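Local coordinates for protein AlyGC mutant - R241A (PDB 5GKQ) that probably cleaves alginate as a polysaccharide lyase of family PL6, and is seen here as a mutant with bound calcium and mannuronate sugars, at residues E118-D123 and R144-T149; T521-A526 and L555-S560; E674-A679 and G696-G701. All blocks are in the same frame, centred on the assembly; numbering follows the deposited sequence.

All three contacts join successive turns of a parallel beta-helix, each pairing segments that lead into neighbouring parallel strands: 124-128 and 150-152 for interaction 1, 530-534 and 564-565 for interaction 2, 681-685 and 706-709 for interaction 3. They follow one another along the chain without overlap. Interaction 1 belongs to the N-terminal beta-helix, which carries the glycan pocket, and contributes Q122 to it. Interactions 2 and 3 lie in the C-terminal beta-helix, their centres about 27 Å apart, and about 38 and 43 Å from that of interaction 1. Interactions 1 and 2 also touch the second subunit, so turn-to-turn packing there borders the dimer contact; interaction 3 does not.

Interaction 1. Residues E118-D123 and R144-T149; sequences EKFEQD and RNKGVT. With BEM (beta-D-mannopyranuronic acid), chain C.
K146 bonds to the other segment through both its backbone groups, its N donating to K119 O (2.9 Å) and its O accepting from D123 N (3.3 Å), so that 144-149 runs beside 118-123 in the same direction, past the type I turn E118-E121. N145 fills the bend between these bonds. Its ND2 gives two hydrogen bonds close to its amide plane, to E121 O (2.8 Å) and to D123 OD1 (3.1 Å), the latter reached from above the carboxylate plane, 69° out of it. K143 forms a salt bridge with D123 OD1 and donates to N145 OD1. Replacing N145 by an alanine would probably cost E121 O this donor and D123 OD1 one partner. Such loop-to-loop stacking joins successive turns of the parallel beta-helix of the pectate-lyase-like clan. K146 crosses F120 at about a right angle, K146 CD lying 3.7 Å from F120 CD1, at the ring edge. Q122 stretches out fully, CG anti to the backbone N (chi1 -178°); its CG passes 3.6 Å from G147 CA, and NE2 reaches O6A of the bound mannuronate by a weak hydrogen bond (3.4 Å). R153 also binds this sugar. E118 pairs with R536 of the second subunit.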
# COMPACT_ATOMS: atom_id res chain seq x y z
N GLU A 118 -6.77 10.41 2.94
CA GLU A 118 -7.14 9.00 2.86
C GLU A 118 -8.51 8.92 2.20
O GLU A 118 -9.54 9.14 2.85
CB GLU A 118 -7.09 8.33 4.22
CG GLU A 118 -5.84 7.48 4.33
CD GLU A 118 -5.48 7.10 5.74
OE1 GLU A 118 -6.23 7.44 6.68
OE2 GLU A 118 -4.44 6.43 5.89
N LYS A 119 -8.49 8.60 0.91
CA LYS A 119 -9.65 8.50 0.03
C LYS A 119 -10.94 8.02 0.70
O LYS A 119 -12.02 8.48 0.33
CB LYS A 119 -9.31 7.57 -1.13
CG LYS A 119 -10.25 7.65 -2.33
CD LYS A 119 -9.70 6.82 -3.49
CE LYS A 119 -10.06 7.44 -4.82
NZ LYS A 119 -9.02 7.15 -5.84
N PHE A 120 -10.85 7.09 1.65
CA PHE A 120 -12.08 6.52 2.21
C PHE A 120 -12.24 6.79 3.70
O PHE A 120 -13.00 6.07 4.37
CB PHE A 120 -12.17 5.03 1.89
CG PHE A 120 -12.44 4.77 0.44
CD1 PHE A 120 -13.73 4.79 -0.05
CD2 PHE A 120 -11.39 4.60 -0.45
CE1 PHE A 120 -13.97 4.60 -1.39
CE2 PHE A 120 -11.63 4.42 -1.78
CZ PHE A 120 -12.92 4.42 -2.25
N GLU A 121 -11.58 7.81 4.23
CA GLU A 121 -12.09 8.54 5.38
C GLU A 121 -13.12 9.53 4.86
O GLU A 121 -12.79 10.43 4.08
CB GLU A 121 -10.97 9.26 6.12
CG GLU A 121 -9.91 8.37 6.71
CD GLU A 121 -10.37 7.68 7.98
OE1 GLU A 121 -11.15 8.29 8.74
OE2 GLU A 121 -9.96 6.52 8.19
N GLN A 122 -14.38 9.37 5.26
CA GLN A 122 -15.45 10.17 4.69
C GLN A 122 -15.61 11.50 5.44
O GLN A 122 -15.70 11.51 6.67
CB GLN A 122 -16.77 9.41 4.70
CG GLN A 122 -17.89 10.19 4.07
CD GLN A 122 -19.20 9.43 4.04
OE1 GLN A 122 -19.22 8.22 4.19
NE2 GLN A 122 -20.28 10.15 3.85
N ASP A 123 -15.67 12.59 4.68
CA ASP A 123 -16.16 13.86 5.19
C ASP A 123 -17.00 14.52 4.11
O ASP A 123 -16.97 14.13 2.94
CB ASP A 123 -15.03 14.81 5.61
CG ASP A 123 -14.10 15.17 4.46
OD1 ASP A 123 -14.47 15.04 3.28
OD2 ASP A 123 -12.97 15.60 4.76
N ARG A 144 -11.63 14.89 -3.41
CA ARG A 144 -11.08 13.66 -3.95
C ARG A 144 -11.30 12.47 -3.03
O ARG A 144 -10.68 11.43 -3.21
CB ARG A 144 -9.59 13.86 -4.23
CG ARG A 144 -9.39 14.85 -5.33
CD ARG A 144 -8.00 15.37 -5.40
NE ARG A 144 -7.99 16.58 -6.19
CZ ARG A 144 -7.89 16.60 -7.51
NH1 ARG A 144 -7.75 15.47 -8.18
NH2 ARG A 144 -7.90 17.75 -8.16
N ASN A 145 -12.20 12.60 -2.07
CA ASN A 145 -12.41 11.58 -1.07
C ASN A 145 -13.90 11.33 -0.92
O ASN A 145 -14.74 12.10 -1.41
CB ASN A 145 -11.80 11.98 0.28
CG ASN A 145 -12.69 12.92 1.07
OD1 ASN A 145 -13.21 13.90 0.54
ND2 ASN A 145 -12.88 12.60 2.34
N LYS A 146 -14.22 10.25 -0.23
CA LYS A 146 -15.60 9.81 -0.16
C LYS A 146 -16.41 10.78 0.68
O LYS A 146 -15.96 11.26 1.71
CB LYS A 146 -15.67 8.39 0.41
CG LYS A 146 -17.06 7.78 0.38
CD LYS A 146 -17.00 6.31 0.68
CE LYS A 146 -18.10 5.93 1.63
NZ LYS A 146 -19.11 5.11 0.96
N GLY A 147 -17.62 11.07 0.22
CA GLY A 147 -18.48 11.97 0.95
C GLY A 147 -19.03 13.04 0.03
O GLY A 147 -18.28 13.65 -0.74
N VAL A 148 -20.34 13.26 0.11
CA VAL A 148 -20.98 14.31 -0.67
C VAL A 148 -20.31 15.64 -0.37
O VAL A 148 -19.95 15.93 0.77
CB VAL A 148 -22.48 14.34 -0.36
CG1 VAL A 148 -22.71 14.67 1.09
CG2 VAL A 148 -23.17 15.34 -1.22
N THR A 149 -20.10 16.45 -1.42
CA THR A 149 -19.45 17.75 -1.25
C THR A 149 -20.28 18.65 -0.34
O THR A 149 -19.75 19.26 0.59
CB THR A 149 -19.21 18.43 -2.61
OG1 THR A 149 -18.63 17.51 -3.54
CG2 THR A 149 -18.26 19.59 -2.44
C1 BEM C . -25.59 9.24 8.62
C2 BEM C . -26.79 8.44 8.16
O2 BEM C . -27.87 9.32 7.88
C3 BEM C . -26.43 7.61 6.94
O3 BEM C . -27.56 7.09 6.26
C4 BEM C . -25.70 8.40 5.90
O4 BEM C . -25.16 7.42 5.04
C5 BEM C . -24.56 9.15 6.54
O5 BEM C . -25.09 10.01 7.54
C6 BEM C . -23.78 9.79 5.42
O6B BEM C . -23.62 11.02 5.34
O6A BEM C . -23.44 9.01 4.52
O1 BEM C . -25.98 10.04 9.73
O HOH W 1 -12.33 15.84 1.71

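Interaction 2. Residues T521-A526 and L555-S560; sequences TNAPDA and LDINHS
I557 lies across the bend of 521-526 and buries more surface here than any other residue. Its CG1 branch stands anti to the backbone N (chi1 -172°) and continues extended, which lays CD1 along the other segment: the methyl sits 3.2 Å from A523 O and also touches D525 CB and T521 O. The second branch, CG2, turns instead to P524 O at 3.4 Å, with A523 CB farther off at 4.4 Å. The packed half is therefore an aliphatic side chain set against backbone carbonyls, with few apolar partners. P524 O is not left to the methyl alone, since N529 ND2 donates to it and A526 N makes a weak bond to it that closes an inverse gamma turn centred on D525.

The polar half is looser and lies toward solvent. D525 is exposed, and a single hydrogen bond ties it to the other segment, from N558 ND2 to OD1 (3.0 Å). The two side chains cross at about a right angle, with carboxylate and amide planes 47° apart, and OD1 is approached from above the carboxylate plane. N558 CB rests 3.7 Å from A526 O. Part of this side packs on the second subunit: P524 and A526 pack on its Q122, a residue of the glycan pocket there, D525 on its H191 and H559 on its L599.

Both segments are loops on neighbouring turns of the C-terminal beta-helix. They leave the parallel strands 517-519 and 551-555 and lead into the adjacent strands 530-534 and 564-565, while L555 and N558 bond onward to T586, just past strand 581-585 on the next turn.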
# COMPACT_ATOMS: atom_id res chain seq x y z
N THR A 521 16.98 -6.63 -18.14
CA THR A 521 17.83 -7.75 -17.72
C THR A 521 18.60 -7.44 -16.45
O THR A 521 18.83 -8.33 -15.63
CB THR A 521 18.82 -8.17 -18.83
OG1 THR A 521 19.68 -7.09 -19.17
CG2 THR A 521 18.14 -8.64 -20.09
N ASN A 522 18.99 -6.18 -16.25
CA ASN A 522 19.86 -5.80 -15.14
C ASN A 522 19.10 -5.42 -13.88
O ASN A 522 19.69 -4.84 -12.96
CB ASN A 522 20.78 -4.67 -15.58
CG ASN A 522 21.72 -5.11 -16.66
OD1 ASN A 522 21.62 -4.68 -17.81
ND2 ASN A 522 22.63 -6.00 -16.31
N ALA A 523 17.81 -5.73 -13.81
CA ALA A 523 17.04 -5.50 -12.60
C ALA A 523 17.59 -6.37 -11.47
O ALA A 523 18.36 -7.29 -11.71
CB ALA A 523 15.57 -5.81 -12.86
N PRO A 524 17.23 -6.07 -10.23
CA PRO A 524 17.69 -6.91 -9.12
C PRO A 524 17.13 -8.32 -9.22
O PRO A 524 15.99 -8.53 -9.64
CB PRO A 524 17.16 -6.18 -7.89
CG PRO A 524 16.87 -4.82 -8.34
CD PRO A 524 16.47 -4.91 -9.74
N ASP A 525 17.94 -9.29 -8.82
CA ASP A 525 17.49 -10.68 -8.83
C ASP A 525 16.67 -10.89 -7.57
O ASP A 525 17.15 -11.39 -6.54
CB ASP A 525 18.66 -11.64 -8.94
CG ASP A 525 18.23 -13.08 -9.01
OD1 ASP A 525 17.05 -13.33 -9.31
OD2 ASP A 525 19.08 -13.96 -8.82
N ALA A 526 15.41 -10.50 -7.65
CA ALA A 526 14.48 -10.70 -6.55
C ALA A 526 13.06 -10.74 -7.09
O ALA A 526 12.72 -10.09 -8.08
CB ALA A 526 14.63 -9.60 -5.50
N LEU A 555 11.75 -8.82 -18.58
CA LEU A 555 11.33 -8.66 -17.19
C LEU A 555 11.21 -10.03 -16.53
O LEU A 555 10.15 -10.43 -16.05
CB LEU A 555 10.02 -7.89 -17.12
CG LEU A 555 10.01 -6.36 -17.21
CD1 LEU A 555 10.35 -5.89 -18.58
CD2 LEU A 555 8.65 -5.87 -16.87
N ASP A 556 12.33 -10.76 -16.52
CA ASP A 556 12.29 -12.19 -16.23
C ASP A 556 13.52 -12.69 -15.49
O ASP A 556 13.88 -13.86 -15.62
CB ASP A 556 12.16 -13.03 -17.50
CG ASP A 556 13.30 -12.79 -18.48
OD1 ASP A 556 14.23 -12.02 -18.15
OD2 ASP A 556 13.26 -13.37 -19.58
N ILE A 557 14.19 -11.83 -14.72
CA ILE A 557 15.35 -12.28 -13.96
C ILE A 557 14.95 -13.10 -12.75
O ILE A 557 15.77 -13.86 -12.22
CB ILE A 557 16.20 -11.07 -13.55
CG1 ILE A 557 17.51 -11.53 -12.92
CG2 ILE A 557 15.43 -10.18 -12.59
CD1 ILE A 557 18.36 -10.43 -12.44
N ASN A 558 13.72 -12.97 -12.28
CA ASN A 558 13.20 -13.77 -11.18
C ASN A 558 11.69 -13.75 -11.32
O ASN A 558 11.15 -13.13 -12.23
CB ASN A 558 13.67 -13.23 -9.83
CG ASN A 558 13.59 -14.25 -8.72
OD1 ASN A 558 12.61 -14.98 -8.61
ND2 ASN A 558 14.61 -14.31 -7.89
N HIS A 559 11.01 -14.44 -10.41
CA HIS A 559 9.59 -14.66 -10.63
C HIS A 559 8.78 -13.45 -10.17
O HIS A 559 9.22 -12.64 -9.35
CB HIS A 559 9.13 -15.94 -9.92
CG HIS A 559 8.94 -15.82 -8.44
ND1 HIS A 559 7.83 -15.23 -7.87
CD2 HIS A 559 9.68 -16.29 -7.41
CE1 HIS A 559 7.92 -15.31 -6.55
NE2 HIS A 559 9.03 -15.96 -6.25
N SER A 560 7.58 -13.31 -10.74
CA SER A 560 6.63 -12.28 -10.34
C SER A 560 7.18 -10.88 -10.61
O SER A 560 7.14 -10.00 -9.76
CB SER A 560 6.22 -12.45 -8.87
OG SER A 560 5.43 -13.60 -8.65

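Interaction 3. Residues E674-A679 and G696-G701; sequences EFNNSA and GNVFEG
F675 and V698 meet through their backbones, F675 N donating to V698 O at 2.8 Å in an almost straight bond (178°). This is pairing between successive turns of a parallel beta-helix: the end of strand 667-676 pairs with the following turn, where E674 and V698 form a single bridge, and E674 and N676 bond on their other side to residues 643-647 of the preceding turn.

F675 has the most surface buried here. Its CG lies beside the backbone N, anti to the carbonyl carbon (chi1 -82°), and F699 takes the same kind of torsion one turn on, so the two rings lie on successive turns. Their planes are only 22° apart but slid sidelong, the centroids 5.5 Å from each other, and overlap little; the closer touch is F675 CB to F699 CD1, 4.0 Å. On the preceding turn F645 meets the F675 ring at about 50°, while both F675 and F699 pack on I681 of strand 681-685.

V698 works chiefly through its carbonyl oxygen, its side chain lying beside the aliphatic part of E674. At the far end, G701, which buries nearly as much as V698, closes the pairing. N677 N donates to E700 O (3.0 Å), and N677 CA points a C-H at G701 O (3.2 Å). N677 and G701 both have positive phi, so the two backbones turn the corner together. T702 OG1 bonds to F675 O and S678 N, holding the bend from the loop beyond G701.

On the outer side N676 ND2 donates to E674 OE1 (3.1 Å) within its amide plane. N676 OD1 accepts from a water (3.2 Å) that also donates to E700 OE2 (3.0 Å), bridging the two turns.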
# COMPACT_ATOMS: atom_id res chain seq x y z
N GLU A 674 -5.55 -11.89 -31.71
CA GLU A 674 -5.05 -13.25 -31.77
C GLU A 674 -4.64 -13.66 -30.36
O GLU A 674 -3.80 -13.01 -29.75
CB GLU A 674 -3.85 -13.37 -32.71
CG GLU A 674 -4.14 -13.13 -34.19
CD GLU A 674 -2.92 -13.40 -35.07
OE1 GLU A 674 -2.01 -14.12 -34.61
OE2 GLU A 674 -2.87 -12.89 -36.21
N PHE A 675 -5.24 -14.73 -29.85
CA PHE A 675 -4.85 -15.30 -28.55
C PHE A 675 -4.22 -16.67 -28.82
O PHE A 675 -4.89 -17.70 -28.71
CB PHE A 675 -6.04 -15.42 -27.59
CG PHE A 675 -6.39 -14.15 -26.87
CD1 PHE A 675 -7.05 -13.12 -27.52
CD2 PHE A 675 -6.12 -14.01 -25.52
CE1 PHE A 675 -7.38 -11.98 -26.85
CE2 PHE A 675 -6.45 -12.87 -24.84
CZ PHE A 675 -7.09 -11.85 -25.51
N ASN A 676 -2.93 -16.68 -29.13
CA ASN A 676 -2.20 -17.89 -29.53
C ASN A 676 -1.53 -18.53 -28.32
O ASN A 676 -0.70 -17.90 -27.67
CB ASN A 676 -1.16 -17.56 -30.60
CG ASN A 676 -1.72 -16.71 -31.72
OD1 ASN A 676 -2.89 -16.78 -32.03
ND2 ASN A 676 -0.86 -15.90 -32.35
N ASN A 677 -1.88 -19.78 -28.04
CA ASN A 677 -1.14 -20.61 -27.08
C ASN A 677 -1.13 -20.02 -25.68
O ASN A 677 -0.09 -19.93 -25.03
CB ASN A 677 0.29 -20.84 -27.55
CG ASN A 677 0.35 -21.52 -28.86
OD1 ASN A 677 -0.03 -22.68 -28.96
ND2 ASN A 677 0.80 -20.82 -29.88
N SER A 678 -2.31 -19.64 -25.20
CA SER A 678 -2.40 -18.88 -23.97
C SER A 678 -3.51 -19.44 -23.10
O SER A 678 -4.28 -20.31 -23.52
CB SER A 678 -2.66 -17.40 -24.25
OG SER A 678 -1.72 -16.89 -25.17
N ALA A 679 -3.59 -18.93 -21.87
CA ALA A 679 -4.71 -19.19 -20.99
C ALA A 679 -5.91 -18.40 -21.49
O ALA A 679 -5.76 -17.50 -22.32
CB ALA A 679 -4.35 -18.82 -19.56
N GLY A 696 -14.56 -11.36 -33.48
CA GLY A 696 -13.53 -11.30 -34.49
C GLY A 696 -12.16 -11.78 -34.07
O GLY A 696 -11.18 -11.48 -34.75
N ASN A 697 -12.07 -12.52 -32.97
CA ASN A 697 -10.78 -12.95 -32.45
C ASN A 697 -10.45 -14.39 -32.84
O ASN A 697 -11.34 -15.24 -32.97
CB ASN A 697 -10.72 -12.81 -30.91
CG ASN A 697 -11.49 -11.60 -30.38
OD1 ASN A 697 -12.54 -11.73 -29.76
ND2 ASN A 697 -10.96 -10.41 -30.63
N VAL A 698 -9.16 -14.67 -33.02
CA VAL A 698 -8.66 -16.01 -33.24
C VAL A 698 -8.19 -16.54 -31.90
O VAL A 698 -7.28 -15.98 -31.29
CB VAL A 698 -7.54 -16.04 -34.28
CG1 VAL A 698 -6.67 -17.30 -34.12
CG2 VAL A 698 -8.13 -15.98 -35.67
N PHE A 699 -8.83 -17.60 -31.42
CA PHE A 699 -8.43 -18.26 -30.19
C PHE A 699 -7.66 -19.55 -30.49
O PHE A 699 -8.05 -20.63 -30.06
CB PHE A 699 -9.65 -18.54 -29.32
CG PHE A 699 -10.25 -17.30 -28.70
CD1 PHE A 699 -9.79 -16.82 -27.50
CD2 PHE A 699 -11.29 -16.64 -29.32
CE1 PHE A 699 -10.35 -15.70 -26.94
CE2 PHE A 699 -11.85 -15.53 -28.78
CZ PHE A 699 -11.39 -15.05 -27.59
N GLU A 700 -6.54 -19.42 -31.19
CA GLU A 700 -5.76 -20.57 -31.63
C GLU A 700 -4.85 -21.07 -30.52
O GLU A 700 -3.97 -20.35 -30.05
CB GLU A 700 -4.92 -20.20 -32.86
CG GLU A 700 -4.06 -21.34 -33.35
CD GLU A 700 -3.44 -21.10 -34.71
OE1 GLU A 700 -2.50 -21.83 -35.06
OE2 GLU A 700 -3.89 -20.20 -35.43
N GLY A 701 -5.02 -22.33 -30.12
CA GLY A 701 -4.24 -22.86 -29.03
C GLY A 701 -4.59 -22.27 -27.68
O GLY A 701 -3.79 -22.35 -26.75
O HOH W 2 -3.48 -17.29 -35.10